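Leucine--tRNA ligase (Agrobacterium radiobacter, PDB 5AH5) probably joins L-leucine to tRNA(Leu) at the expense of ATP, as a class I aminoacyl-tRNA synthetase. Local coordinates at residues S105-R108 with S109-L113; S493-Y496 with F497-P501; K542-D546 with L547-E551; S584-V587 with Q588-A592; S687-N690 with L691-K695. One frame throughout, in Å; residues are numbered along the deposited sequence.

In the fold
All five contacts are local, between neighbouring turns of chain. Contact 2 is fully buried, next to the leucyl end of the bound adenylate analogue, and is mainly aromatic. The other four are partly buried. Contact 2 touches contact 3, a helix end closed by a Schellman motif, where Leu498 CD1 packs on Leu544 CD1. Contacts 1 and 4 form a second touching pair: Leu113 meets Val587 and Ala592. Contact 1 is the wetter, with three bridging waters, whereas in contact 4 the helix gives way to Gly591. Contact 5 lies about 28 Å from contact 4, centre to centre. One side of its helix meets the RNA, through Asn690 and Ser687.

Contact 1: residues S105-R108 with S109-L113; sequences SMKR and SMMQL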
# COMPACT_ATOMS: atom_id res chain seq x y z
N SER B 105 -7.56 3.85 -22.62
CA SER B 105 -8.02 5.15 -22.04
C SER B 105 -7.10 5.58 -20.86
O SER B 105 -6.70 6.70 -20.80
CB SER B 105 -9.45 5.00 -21.55
OG SER B 105 -9.92 6.14 -20.90
N MET B 106 -6.78 4.68 -19.94
CA MET B 106 -5.98 5.03 -18.76
C MET B 106 -4.56 5.38 -19.16
O MET B 106 -4.01 6.35 -18.65
CB MET B 106 -5.98 3.95 -17.70
CG MET B 106 -7.26 3.95 -16.87
SD MET B 106 -7.26 2.82 -15.50
CE MET B 106 -6.95 1.32 -16.30
N LYS B 107 -3.99 4.62 -20.08
CA LYS B 107 -2.66 4.88 -20.56
C LYS B 107 -2.56 6.22 -21.28
O LYS B 107 -1.60 7.04 -21.02
CB LYS B 107 -2.16 3.71 -21.44
CG LYS B 107 -0.71 3.87 -21.93
CD LYS B 107 -0.17 2.57 -22.52
CE LYS B 107 1.09 2.86 -23.33
NZ LYS B 107 1.76 1.58 -23.68
N ARG B 108 -3.56 6.51 -22.09
CA ARG B 108 -3.61 7.81 -22.72
C ARG B 108 -3.70 8.98 -21.65
O ARG B 108 -3.08 10.00 -21.83
CB ARG B 108 -4.76 7.97 -23.67
CG ARG B 108 -4.61 7.30 -25.03
CD ARG B 108 -5.78 7.60 -25.98
NE ARG B 108 -6.05 6.38 -26.77
CZ ARG B 108 -7.06 5.51 -26.60
NH1 ARG B 108 -8.05 5.70 -25.71
NH2 ARG B 108 -7.11 4.45 -27.40
N SER B 109 -4.54 8.83 -20.65
CA SER B 109 -4.75 9.87 -19.64
C SER B 109 -3.40 10.14 -18.90
O SER B 109 -2.98 11.31 -18.73
CB SER B 109 -5.81 9.39 -18.69
OG SER B 109 -7.05 9.51 -19.33
N MET B 110 -2.72 9.03 -18.56
CA MET B 110 -1.43 9.05 -17.91
C MET B 110 -0.33 9.78 -18.70
O MET B 110 0.37 10.65 -18.15
CB MET B 110 -0.97 7.64 -17.57
CG MET B 110 -1.82 6.99 -16.55
SD MET B 110 -1.13 5.43 -16.20
CE MET B 110 -2.18 4.76 -14.95
N MET B 111 -0.20 9.43 -19.96
CA MET B 111 0.71 10.10 -20.86
C MET B 111 0.37 11.57 -21.01
O MET B 111 1.27 12.40 -21.02
CB MET B 111 0.81 9.41 -22.22
CG MET B 111 1.31 7.99 -22.15
SD MET B 111 1.34 7.06 -23.74
CE MET B 111 -0.26 7.31 -24.51
N GLN B 112 -0.91 11.91 -21.06
CA GLN B 112 -1.30 13.30 -21.21
C GLN B 112 -1.02 14.16 -19.93
O GLN B 112 -0.89 15.34 -20.07
CB GLN B 112 -2.77 13.44 -21.59
CG GLN B 112 -2.98 12.98 -23.04
CD GLN B 112 -4.45 12.83 -23.44
OE1 GLN B 112 -5.34 13.22 -22.70
NE2 GLN B 112 -4.69 12.27 -24.63
N LEU B 113 -0.99 13.51 -18.78
CA LEU B 113 -0.55 14.07 -17.52
C LEU B 113 0.95 14.20 -17.39
O LEU B 113 1.40 14.83 -16.46
CB LEU B 113 -1.10 13.27 -16.33
CG LEU B 113 -2.53 13.75 -16.03
CD1 LEU B 113 -3.36 12.64 -15.45
CD2 LEU B 113 -2.57 14.93 -15.01
O HOH W 1 -8.95 7.41 -18.69
O HOH W 2 -7.93 9.03 -22.12
O HOH W 3 -2.50 10.31 -25.06
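Ser109 sits one turn after Ser105 on helix 95-112, and backbone bonds tie the two turns together. Ser109 N gives a bond to Ser105 O at 3.0 Å. Met110, Met111 and Gln112 repeat the i to i-4 pattern with Met106, Lys107 and Arg108.

Water adds a second set of links. One water bonds to Ser105 OG at 2.7 Å and to Ser109 OG at 2.9 Å. Another donates to Ser105 O and also bonds to Ser109 OG. Further along, Gln112 NE2 donates to a third water at 3.0 Å. That water gives a weak bond to Arg108 O.

Looser van der Waals contacts involve Met111. Its chain bends at the last torsion (chi3 -48°), which folds the methyl back over the preceding turn. CE then lies 3.8 Å from Arg108 CA, and SD is 4.2 Å from Lys107 CG. The amine of Lys107 goes to a salt bridge with Glu122. On the buried side, Met106 packs on Thr42 and Trp77, and Met110 on Tyr54 of helix 48-66.

The chemistry is that of an amphipathic helix: Met106 and Met110 point into the protein, while Met111 lies with Lys107 and Arg108 on the outer side, and hydrated serines and a glutamine take the wetter positions.

Contact 2: residues S493-Y496 with F497-P501; sequences SSWY and FLRYP. With LSS (5'-O-(L-leucylsulfamoyl)adenosine), chain I.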
# COMPACT_ATOMS: atom_id res chain seq x y z
N SER B 493 -1.99 -9.78 -8.33
CA SER B 493 -1.40 -8.61 -7.78
C SER B 493 -0.50 -8.92 -6.59
O SER B 493 0.07 -8.02 -6.07
CB SER B 493 -2.52 -7.59 -7.43
OG SER B 493 -3.45 -8.10 -6.50
N SER B 494 -0.37 -10.20 -6.17
CA SER B 494 0.48 -10.53 -5.09
C SER B 494 1.98 -10.54 -5.42
O SER B 494 2.79 -10.58 -4.49
CB SER B 494 0.08 -11.86 -4.46
OG SER B 494 0.39 -12.95 -5.32
N TRP B 495 2.34 -10.57 -6.70
CA TRP B 495 3.71 -10.69 -7.16
C TRP B 495 4.01 -9.84 -8.41
O TRP B 495 5.11 -9.88 -8.93
CB TRP B 495 4.00 -12.14 -7.43
CG TRP B 495 3.38 -12.67 -8.72
CD1 TRP B 495 2.09 -13.02 -8.88
CD2 TRP B 495 4.00 -12.83 -10.00
NE1 TRP B 495 1.85 -13.42 -10.19
CE2 TRP B 495 3.01 -13.31 -10.89
CE3 TRP B 495 5.29 -12.67 -10.48
CZ2 TRP B 495 3.27 -13.57 -12.21
CZ3 TRP B 495 5.56 -12.92 -11.76
CH2 TRP B 495 4.55 -13.40 -12.64
N TYR B 496 3.07 -9.03 -8.88
CA TYR B 496 3.29 -8.28 -10.15
C TYR B 496 4.51 -7.38 -10.19
O TYR B 496 5.07 -7.09 -11.27
CB TYR B 496 2.06 -7.43 -10.48
CG TYR B 496 1.86 -6.12 -9.67
CD1 TYR B 496 1.43 -6.14 -8.36
CD2 TYR B 496 2.06 -4.89 -10.25
CE1 TYR B 496 1.22 -4.96 -7.64
CE2 TYR B 496 1.85 -3.68 -9.55
CZ TYR B 496 1.46 -3.73 -8.25
OH TYR B 496 1.25 -2.56 -7.55
N PHE B 497 4.82 -6.83 -9.01
CA PHE B 497 5.96 -5.95 -8.83
C PHE B 497 7.29 -6.70 -9.10
O PHE B 497 8.31 -6.05 -9.42
CB PHE B 497 5.95 -5.30 -7.40
CG PHE B 497 5.69 -6.30 -6.30
CD1 PHE B 497 6.71 -6.98 -5.73
CD2 PHE B 497 4.42 -6.60 -5.90
CE1 PHE B 497 6.47 -7.92 -4.77
CE2 PHE B 497 4.17 -7.56 -4.94
CZ PHE B 497 5.20 -8.24 -4.39
N LEU B 498 7.31 -8.01 -8.87
CA LEU B 498 8.43 -8.86 -9.32
C LEU B 498 8.48 -9.20 -10.81
O LEU B 498 9.48 -9.81 -11.26
CB LEU B 498 8.49 -10.16 -8.48
CG LEU B 498 8.41 -9.99 -7.00
CD1 LEU B 498 8.26 -11.34 -6.32
CD2 LEU B 498 9.60 -9.17 -6.52
N ARG B 499 7.44 -8.83 -11.57
CA ARG B 499 7.37 -9.15 -12.97
C ARG B 499 7.74 -8.00 -13.83
O ARG B 499 8.28 -8.19 -14.96
CB ARG B 499 5.93 -9.64 -13.32
CG ARG B 499 5.65 -9.88 -14.79
CD ARG B 499 6.34 -11.15 -15.25
NE ARG B 499 5.97 -11.52 -16.62
CZ ARG B 499 6.50 -12.56 -17.30
NH1 ARG B 499 7.41 -13.34 -16.73
NH2 ARG B 499 6.10 -12.79 -18.54
N TYR B 500 7.45 -6.79 -13.36
CA TYR B 500 7.78 -5.58 -14.13
C TYR B 500 9.24 -5.56 -14.64
O TYR B 500 9.53 -5.00 -15.72
CB TYR B 500 7.59 -4.38 -13.23
CG TYR B 500 6.22 -3.79 -13.03
CD1 TYR B 500 5.41 -3.46 -14.13
CD2 TYR B 500 5.81 -3.35 -11.75
CE1 TYR B 500 4.17 -2.87 -13.94
CE2 TYR B 500 4.58 -2.73 -11.57
CZ TYR B 500 3.78 -2.47 -12.67
OH TYR B 500 2.55 -1.84 -12.56
N PRO B 501 10.19 -6.13 -13.88
CA PRO B 501 11.56 -6.00 -14.42
C PRO B 501 11.83 -6.75 -15.73
O PRO B 501 12.67 -6.27 -16.48
CB PRO B 501 12.43 -6.59 -13.33
CG PRO B 501 11.70 -6.23 -12.09
CD PRO B 501 10.25 -6.57 -12.48
C1 LSS I . -6.52 -1.15 -6.93
N1 LSS I . -8.30 8.98 -3.77
O1 LSS I . -6.84 -0.83 -5.81
S1 LSS I . -7.63 0.80 -7.94
C2 LSS I . -7.05 8.56 -3.57
N2 LSS I . -6.84 -0.47 -8.01
O2 LSS I . -5.94 3.76 -3.31
N3 LSS I . -6.57 7.42 -4.09
O3 LSS I . -3.56 3.01 -4.49
C4 LSS I . -7.39 6.66 -4.86
N4 LSS I . -5.70 -2.88 -8.54
O4 LSS I . -5.48 4.41 -6.77
C5 LSS I . -8.72 7.00 -5.02
O5 LSS I . -6.77 1.87 -7.13
C6 LSS I . -9.19 8.16 -4.45
N6 LSS I . -10.48 8.53 -4.66
C7 LSS I . -3.48 -3.60 -6.48
N7 LSS I . -9.30 6.03 -5.78
C8 LSS I . -8.36 5.08 -6.04
C9 LSS I . -4.35 -2.34 -6.49
N9 LSS I . -7.19 5.49 -5.49
CA LSS I . -5.75 -2.43 -7.12
C10 LSS I . -4.09 -4.62 -5.51
C11 LSS I . -2.01 -3.17 -6.13
O1A LSS I . -8.93 0.82 -7.25
C21 LSS I . -5.92 4.79 -5.47
C22 LSS I . -5.99 3.53 -4.69
C23 LSS I . -4.79 2.74 -5.21
C24 LSS I . -4.74 3.21 -6.65
C25 LSS I . -5.48 2.27 -7.60
O2A LSS I . -7.78 1.42 -9.24
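Tyr496 meets two aromatic rings, Phe497 and Tyr500, and here the contact is tight. The edge of Phe497 points at the face of Tyr496 in an offset edge-to-face pair, with centroids 5.8 Å apart and planes at 75°. Tyr500 lies alongside Tyr496, pointing the same way, and the two CE2 atoms are 3.5 Å apart. Phe497 CG sits between its own backbone N and carbonyl carbon (chi1 47°). This turns the ring back under Trp495, whose CA lies over its face in a CH-pi contact, 4.2 Å from the Phe497 centroid. Tyr496 O accepts two bonds, from Tyr500 N at 3.2 Å and from Arg499 N at 3.0 Å. The second donor stands well above the carbonyl plane.

Between the two segments, packing is looser at Trp495 CB. This atom is 4.5 Å from Leu498 CD1, though Trp495 CZ3 comes within 3.7 Å of Arg499 CB. All the touching residues are buried; one side faces the ligand pocket. There Tyr496 OH is 3.6 Å from C11 of the bound leucyl-sulfamoyl adenosine, and Ser493 OG is near C10. These two residues line the leucine side chain. Tyr496 OH is also hydrogen-bonded to Tyr523.

The loop follows helix 489-492. Trp495 packs on helix 128-143, Phe497 on helix 533-546 and strand 32-37, and Tyr500 on the same strand.

Contact 3: residues K542-D546 with L547-E551; sequences KVLHD and LGYIE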
# COMPACT_ATOMS: atom_id res chain seq x y z
N LYS B 542 7.66 -13.86 0.75
CA LYS B 542 8.33 -14.82 1.61
C LYS B 542 8.34 -16.21 0.98
O LYS B 542 9.33 -16.91 1.01
CB LYS B 542 7.65 -14.82 2.98
CG LYS B 542 7.75 -13.44 3.67
CD LYS B 542 7.29 -13.46 5.09
CE LYS B 542 7.28 -12.08 5.76
NZ LYS B 542 8.59 -11.35 5.63
N VAL B 543 7.22 -16.61 0.42
CA VAL B 543 7.13 -17.89 -0.27
C VAL B 543 8.17 -17.93 -1.39
O VAL B 543 8.95 -18.86 -1.44
CB VAL B 543 5.69 -18.16 -0.80
CG1 VAL B 543 5.68 -19.39 -1.70
CG2 VAL B 543 4.75 -18.38 0.34
N LEU B 544 8.20 -16.91 -2.25
CA LEU B 544 9.11 -16.91 -3.37
C LEU B 544 10.56 -16.81 -2.93
O LEU B 544 11.47 -17.34 -3.61
CB LEU B 544 8.76 -15.80 -4.40
CG LEU B 544 7.37 -15.90 -5.06
CD1 LEU B 544 7.04 -14.62 -5.82
CD2 LEU B 544 7.28 -17.13 -5.96
N HIS B 545 10.80 -16.12 -1.82
CA HIS B 545 12.13 -16.07 -1.19
C HIS B 545 12.54 -17.50 -0.81
O HIS B 545 13.50 -18.04 -1.37
CB HIS B 545 12.09 -15.13 0.02
CG HIS B 545 13.37 -15.04 0.79
ND1 HIS B 545 13.41 -14.67 2.11
CD2 HIS B 545 14.66 -15.26 0.43
CE1 HIS B 545 14.66 -14.66 2.53
NE2 HIS B 545 15.44 -15.01 1.53
N ASP B 546 11.75 -18.14 0.03
CA ASP B 546 12.07 -19.52 0.42
C ASP B 546 12.26 -20.47 -0.77
O ASP B 546 13.07 -21.37 -0.68
CB ASP B 546 10.98 -20.13 1.30
CG ASP B 546 10.73 -19.37 2.55
OD1 ASP B 546 11.54 -18.51 2.98
OD2 ASP B 546 9.64 -19.63 3.12
N LEU B 547 11.55 -20.26 -1.88
CA LEU B 547 11.71 -21.17 -3.01
C LEU B 547 12.80 -20.77 -3.98
O LEU B 547 12.94 -21.42 -4.99
CB LEU B 547 10.42 -21.25 -3.81
CG LEU B 547 9.16 -21.69 -3.10
CD1 LEU B 547 8.05 -21.76 -4.14
CD2 LEU B 547 9.32 -23.00 -2.40
N GLY B 548 13.53 -19.68 -3.73
CA GLY B 548 14.70 -19.35 -4.56
C GLY B 548 14.53 -18.32 -5.64
O GLY B 548 15.50 -17.96 -6.32
N TYR B 549 13.32 -17.79 -5.83
CA TYR B 549 13.16 -16.81 -6.90
C TYR B 549 13.88 -15.48 -6.62
O TYR B 549 14.32 -14.76 -7.56
CB TYR B 549 11.70 -16.55 -7.17
CG TYR B 549 10.94 -17.76 -7.74
CD1 TYR B 549 10.42 -18.73 -6.90
CD2 TYR B 549 10.79 -17.93 -9.11
CE1 TYR B 549 9.75 -19.82 -7.40
CE2 TYR B 549 10.12 -19.03 -9.63
CZ TYR B 549 9.61 -19.97 -8.76
OH TYR B 549 8.90 -21.06 -9.18
N ILE B 550 13.91 -15.11 -5.34
CA ILE B 550 14.43 -13.86 -4.92
C ILE B 550 15.19 -14.05 -3.64
O ILE B 550 15.02 -15.05 -2.99
CB ILE B 550 13.32 -12.83 -4.70
CG1 ILE B 550 12.26 -13.36 -3.74
CG2 ILE B 550 12.69 -12.47 -6.01
CD1 ILE B 550 11.08 -12.44 -3.51
N GLU B 551 16.02 -13.07 -3.27
CA GLU B 551 16.85 -13.16 -2.04
C GLU B 551 16.42 -12.22 -0.91
O GLU B 551 17.10 -12.13 0.11
CB GLU B 551 18.33 -12.96 -2.40
CG GLU B 551 18.98 -14.26 -2.94
CD GLU B 551 20.31 -14.07 -3.72
OE1 GLU B 551 20.81 -12.92 -3.88
OE2 GLU B 551 20.86 -15.09 -4.18
O HOH W 4 16.16 -17.76 -1.82
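The His545 ring meets Ile550 O at its edge, near the ring plane, with CD2 3.4 Å from that oxygen. Having CG opposite the backbone N (chi1 177°) swings the imidazole out beside the chain at Ile550 and Glu551. His545 ND1 is hydrogen-bonded to Asp553. The Tyr549 ring has Leu544 O at its edge, in plane. Leu544 CD2 comes in obliquely, 3.6 Å from Tyr549 CD1. The hydroxyl of Tyr549 is hydrogen-bonded to Asp140 of helix 128-143.

These rings flank the end of helix 533-546, which closes with a Schellman motif. Gly548 is the first residue to leave helical phi/psi, with phi of 99°. At these backbone angles a CB would press on the carbonyl O of Leu547. Two bonds run back into the last turn. Tyr549 N reaches Leu544 O at 2.9 Å, and Gly548 N reaches His545 O, also at 2.9 Å. The Gly548 donor stands above the carbonyl plane. Within the same turn, Leu547 N keeps the i to i-4 bond to Val543 O.

A water donates to both His545 O, at 2.7 Å, and Ile550 O, at 3.2 Å, bridging the helix end and the departing chain. Apolar contacts fill the inner side. Val543 CG1 and Leu547 CD1 lie side by side, 4.1 Å apart, and Ile550 CD1 rests near Leu544 CB. Asp546 makes a salt bridge with Arg199 and a hydrogen bond with Tyr196.

Contact 4: residues S584-V587 with Q588-A592; sequences SVVV and QEFGA
Phe590 packs back on Val586, one turn earlier in helix 583-590. Its CB starts 3.6 Å from Val586 O, the oxygen that also accepts the bond from Phe590 N at 3.0 Å. CG stays near the same oxygen. It stands anti to the carbonyl carbon (chi1 -66°), which lays the ring back along Val586. From there the CD2 side of the ring carries the contact: CD2 is 3.5 Å from Val586 O and 3.7 Å from Val586 CG1. That methyl lies in the ring plane, at the edge. CE2 is the last ring atom to meet it, at 4.2 Å. Glu589 CG lies over the centre of one ring face.

Phe590 is the last residue of the helix. Gly591 N gives a bond to Val587 O at 2.8 Å, and Gly591 is the first to leave helical angles, with a positive phi of 92°. A CB would collide with the carbonyl O of Phe590 at these angles. Gly591 is also the N-cap of the next helix, so this one residue joins two consecutive helices.

That next helix, 592-601, receives Val586 and Val587 on Val595. Pro616 meets both Val586 and Phe590, and Phe590 O is hydrogen-bonded to Arg620 of helix 617-632. On another side, Val587 CG2 touches Leu113, at the end region of helix 95-112.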
# COMPACT_ATOMS: atom_id res chain seq x y z
N SER B 584 -9.72 14.52 -17.67
CA SER B 584 -9.39 15.10 -18.98
C SER B 584 -9.94 16.49 -19.12
O SER B 584 -9.34 17.30 -19.77
CB SER B 584 -9.91 14.22 -20.16
OG SER B 584 -9.47 12.88 -19.97
N VAL B 585 -11.12 16.73 -18.57
CA VAL B 585 -11.76 18.04 -18.59
C VAL B 585 -10.87 19.04 -17.80
O VAL B 585 -10.54 20.13 -18.30
CB VAL B 585 -13.22 17.94 -18.07
CG1 VAL B 585 -13.82 19.31 -17.81
CG2 VAL B 585 -14.08 17.21 -19.12
N VAL B 586 -10.36 18.60 -16.66
CA VAL B 586 -9.57 19.52 -15.80
C VAL B 586 -8.21 19.84 -16.45
O VAL B 586 -7.81 20.99 -16.51
CB VAL B 586 -9.51 19.02 -14.36
CG1 VAL B 586 -8.92 20.09 -13.48
CG2 VAL B 586 -10.94 18.72 -13.89
N VAL B 587 -7.59 18.81 -17.03
CA VAL B 587 -6.30 18.93 -17.71
C VAL B 587 -6.43 19.81 -18.94
O VAL B 587 -5.56 20.64 -19.21
CB VAL B 587 -5.75 17.53 -18.05
CG1 VAL B 587 -4.57 17.60 -18.99
CG2 VAL B 587 -5.40 16.81 -16.77
N GLN B 588 -7.54 19.66 -19.67
CA GLN B 588 -7.82 20.48 -20.82
C GLN B 588 -8.02 21.96 -20.45
O GLN B 588 -7.65 22.87 -21.23
CB GLN B 588 -9.09 19.95 -21.53
CG GLN B 588 -9.39 20.56 -22.88
CD GLN B 588 -8.38 20.14 -23.96
OE1 GLN B 588 -7.62 19.16 -23.78
NE2 GLN B 588 -8.34 20.90 -25.07
N GLU B 589 -8.67 22.22 -19.34
CA GLU B 589 -8.88 23.62 -18.93
C GLU B 589 -7.60 24.29 -18.36
O GLU B 589 -7.32 25.43 -18.67
CB GLU B 589 -10.01 23.73 -17.91
CG GLU B 589 -10.15 25.11 -17.29
CD GLU B 589 -11.48 25.30 -16.56
OE1 GLU B 589 -12.13 24.29 -16.19
OE2 GLU B 589 -11.88 26.47 -16.32
N PHE B 590 -6.82 23.57 -17.57
CA PHE B 590 -5.73 24.16 -16.77
C PHE B 590 -4.32 23.72 -17.12
O PHE B 590 -3.34 24.34 -16.70
CB PHE B 590 -5.96 23.79 -15.31
CG PHE B 590 -7.19 24.41 -14.73
CD1 PHE B 590 -7.27 25.78 -14.61
CD2 PHE B 590 -8.25 23.64 -14.31
CE1 PHE B 590 -8.41 26.40 -14.08
CE2 PHE B 590 -9.38 24.23 -13.78
CZ PHE B 590 -9.46 25.62 -13.67
N GLY B 591 -4.21 22.61 -17.82
CA GLY B 591 -2.97 21.96 -18.11
C GLY B 591 -2.63 20.92 -17.06
O GLY B 591 -3.09 20.97 -15.91
N ALA B 592 -1.77 19.99 -17.44
CA ALA B 592 -1.34 18.96 -16.49
C ALA B 592 -0.63 19.48 -15.19
O ALA B 592 -0.77 18.92 -14.10
CB ALA B 592 -0.39 18.02 -17.20

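Contact 5: residues S687-N690 with L691-K695; sequences SVTN and LLYEK. With nucleotides of chain D.
Asn690, whose carbonyl takes the Glu694 N-H one turn on, uses its side chain to hold the RNA. Its CG lies anti to the carbonyl carbon (chi1 -61°), which carries the amide out to the phosphate. ND2 donates to OP1 of A25 of chain D at 2.8 Å, and the N-H points almost straight at the oxygen, at 179°. The other end of the amide, OD1, accepts from Arg625 NH2. The two bonds together fix which way the amide is turned, with its N-H side to the phosphate. Arg625 is thus a second-shell residue for this RNA contact. Ser687, one turn earlier, lies against the ribose: its OG is 3.2 Å from C5' of C24 of chain D. That OG also has a weak hydrogen bond to Ala683 O.

Within the helix, four backbone bonds join the turns. Leu691 N to Ser687 O and Leu692 N to Val688 O are both 2.9 Å. Tyr693 N reaches Thr689 O at 3.2 Å.

Side chains one turn apart also touch. Thr689 CG2 lies alongside the Tyr693 ring, 4.1 Å from its CE2, and Thr689 O sits at the ring edge. Tyr693 OH is hydrogen-bonded to Arg625 O, and the ring makes a cation-pi contact with the same arginine. Val688 CG1 and Leu692 CD1 meet more loosely, at 4.3 Å.

The segments belong to helix 678-695 of the anticodon-binding domain family. Val688 and Leu692 pack between helices 653-674 and 701-715, while Thr689 and Tyr693 face helix 617-632.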
# COMPACT_ATOMS: atom_id res chain seq x y z
N SER B 687 8.14 30.55 -1.98
CA SER B 687 8.97 31.50 -1.16
C SER B 687 10.06 32.07 -2.01
O SER B 687 10.22 33.26 -2.05
CB SER B 687 9.63 30.85 0.05
OG SER B 687 8.71 30.67 1.09
N VAL B 688 10.75 31.21 -2.75
CA VAL B 688 11.82 31.69 -3.65
C VAL B 688 11.27 32.60 -4.70
O VAL B 688 11.90 33.63 -5.05
CB VAL B 688 12.60 30.50 -4.27
CG1 VAL B 688 13.45 30.90 -5.45
CG2 VAL B 688 13.42 29.83 -3.17
N THR B 689 10.12 32.23 -5.25
CA THR B 689 9.50 33.02 -6.26
C THR B 689 9.17 34.41 -5.69
O THR B 689 9.39 35.39 -6.34
CB THR B 689 8.20 32.35 -6.78
OG1 THR B 689 8.48 30.98 -7.16
CG2 THR B 689 7.59 33.15 -7.89
N ASN B 690 8.61 34.48 -4.50
CA ASN B 690 8.30 35.79 -3.89
C ASN B 690 9.56 36.59 -3.67
O ASN B 690 9.58 37.77 -3.96
CB ASN B 690 7.52 35.64 -2.61
CG ASN B 690 6.18 34.96 -2.83
OD1 ASN B 690 5.57 35.07 -3.90
ND2 ASN B 690 5.72 34.28 -1.80
N LEU B 691 10.63 35.90 -3.26
CA LEU B 691 11.92 36.49 -2.99
C LEU B 691 12.43 37.18 -4.19
O LEU B 691 12.90 38.35 -4.10
CB LEU B 691 12.93 35.44 -2.54
CG LEU B 691 14.34 35.98 -2.26
CD1 LEU B 691 14.28 36.87 -1.02
CD2 LEU B 691 15.34 34.85 -2.12
N LEU B 692 12.31 36.52 -5.34
CA LEU B 692 12.83 37.08 -6.57
C LEU B 692 12.00 38.24 -7.12
O LEU B 692 12.53 39.11 -7.83
CB LEU B 692 13.01 35.99 -7.62
CG LEU B 692 14.05 34.93 -7.28
CD1 LEU B 692 14.16 33.95 -8.44
CD2 LEU B 692 15.41 35.55 -6.98
N TYR B 693 10.69 38.23 -6.89
CA TYR B 693 9.87 39.39 -7.26
C TYR B 693 10.31 40.65 -6.47
O TYR B 693 10.33 41.75 -7.00
CB TYR B 693 8.38 39.12 -7.00
CG TYR B 693 7.68 38.63 -8.26
CD1 TYR B 693 7.32 39.53 -9.29
CD2 TYR B 693 7.49 37.29 -8.47
CE1 TYR B 693 6.74 39.08 -10.47
CE2 TYR B 693 6.86 36.83 -9.62
CZ TYR B 693 6.50 37.71 -10.61
OH TYR B 693 5.93 37.20 -11.74
N GLU B 694 10.62 40.42 -5.20
CA GLU B 694 10.82 41.46 -4.19
C GLU B 694 12.25 42.00 -4.27
O GLU B 694 12.42 43.20 -4.15
CB GLU B 694 10.57 40.89 -2.75
CG GLU B 694 11.19 41.70 -1.60
CD GLU B 694 11.00 41.07 -0.21
OE1 GLU B 694 11.55 39.97 0.12
OE2 GLU B 694 10.30 41.70 0.61
N LYS B 695 13.25 41.12 -4.41
CA LYS B 695 14.67 41.49 -4.36
C LYS B 695 15.37 41.34 -5.69
O LYS B 695 16.49 41.82 -5.81
CB LYS B 695 15.47 40.67 -3.35
CG LYS B 695 14.88 40.54 -1.95
CD LYS B 695 15.03 41.82 -1.14
CE LYS B 695 14.81 41.57 0.35
NZ LYS B 695 15.70 40.51 0.92
P A D 25 2.71 32.38 -0.82
OP1 A D 25 3.24 32.99 -2.02
OP2 A D 25 2.13 33.13 0.29
O5' A D 25 1.62 31.28 -1.23
C5' A D 25 0.29 31.64 -1.45
C4' A D 25 -0.58 30.41 -1.45
O4' A D 25 -0.40 29.71 -0.20
C3' A D 25 -2.06 30.77 -1.50
O3' A D 25 -2.49 30.92 -2.83
C2' A D 25 -2.72 29.65 -0.74
O2' A D 25 -3.03 28.53 -1.50
C1' A D 25 -1.66 29.32 0.31
N9 A D 25 -1.88 29.99 1.58
C8 A D 25 -1.12 30.96 2.20
N7 A D 25 -1.57 31.31 3.38
C5 A D 25 -2.72 30.55 3.54
C6 A D 25 -3.66 30.46 4.58
N6 A D 25 -3.59 31.17 5.70
N1 A D 25 -4.67 29.57 4.44
C2 A D 25 -4.74 28.85 3.31
N3 A D 25 -3.92 28.85 2.26
C4 A D 25 -2.90 29.70 2.46
P C D 24 5.71 33.16 4.04
OP1 C D 24 6.70 33.85 3.25
OP2 C D 24 4.60 33.81 4.69
O5' C D 24 4.97 32.11 3.06
C5' C D 24 5.73 31.27 2.17
C4' C D 24 4.81 30.23 1.50
O4' C D 24 4.40 29.25 2.47
C3' C D 24 3.50 30.77 0.98
O3' C D 24 3.80 31.47 -0.22
C2' C D 24 2.69 29.50 0.89
O2' C D 24 3.11 28.58 -0.10
C1' C D 24 3.09 28.83 2.19
N1 C D 24 2.22 29.16 3.32
C2 C D 24 0.99 28.51 3.38
O2 C D 24 0.72 27.67 2.50
N3 C D 24 0.14 28.80 4.38
C4 C D 24 0.47 29.72 5.30
N4 C D 24 -0.38 29.94 6.30
C5 C D 24 1.70 30.44 5.23
C6 C D 24 2.54 30.13 4.23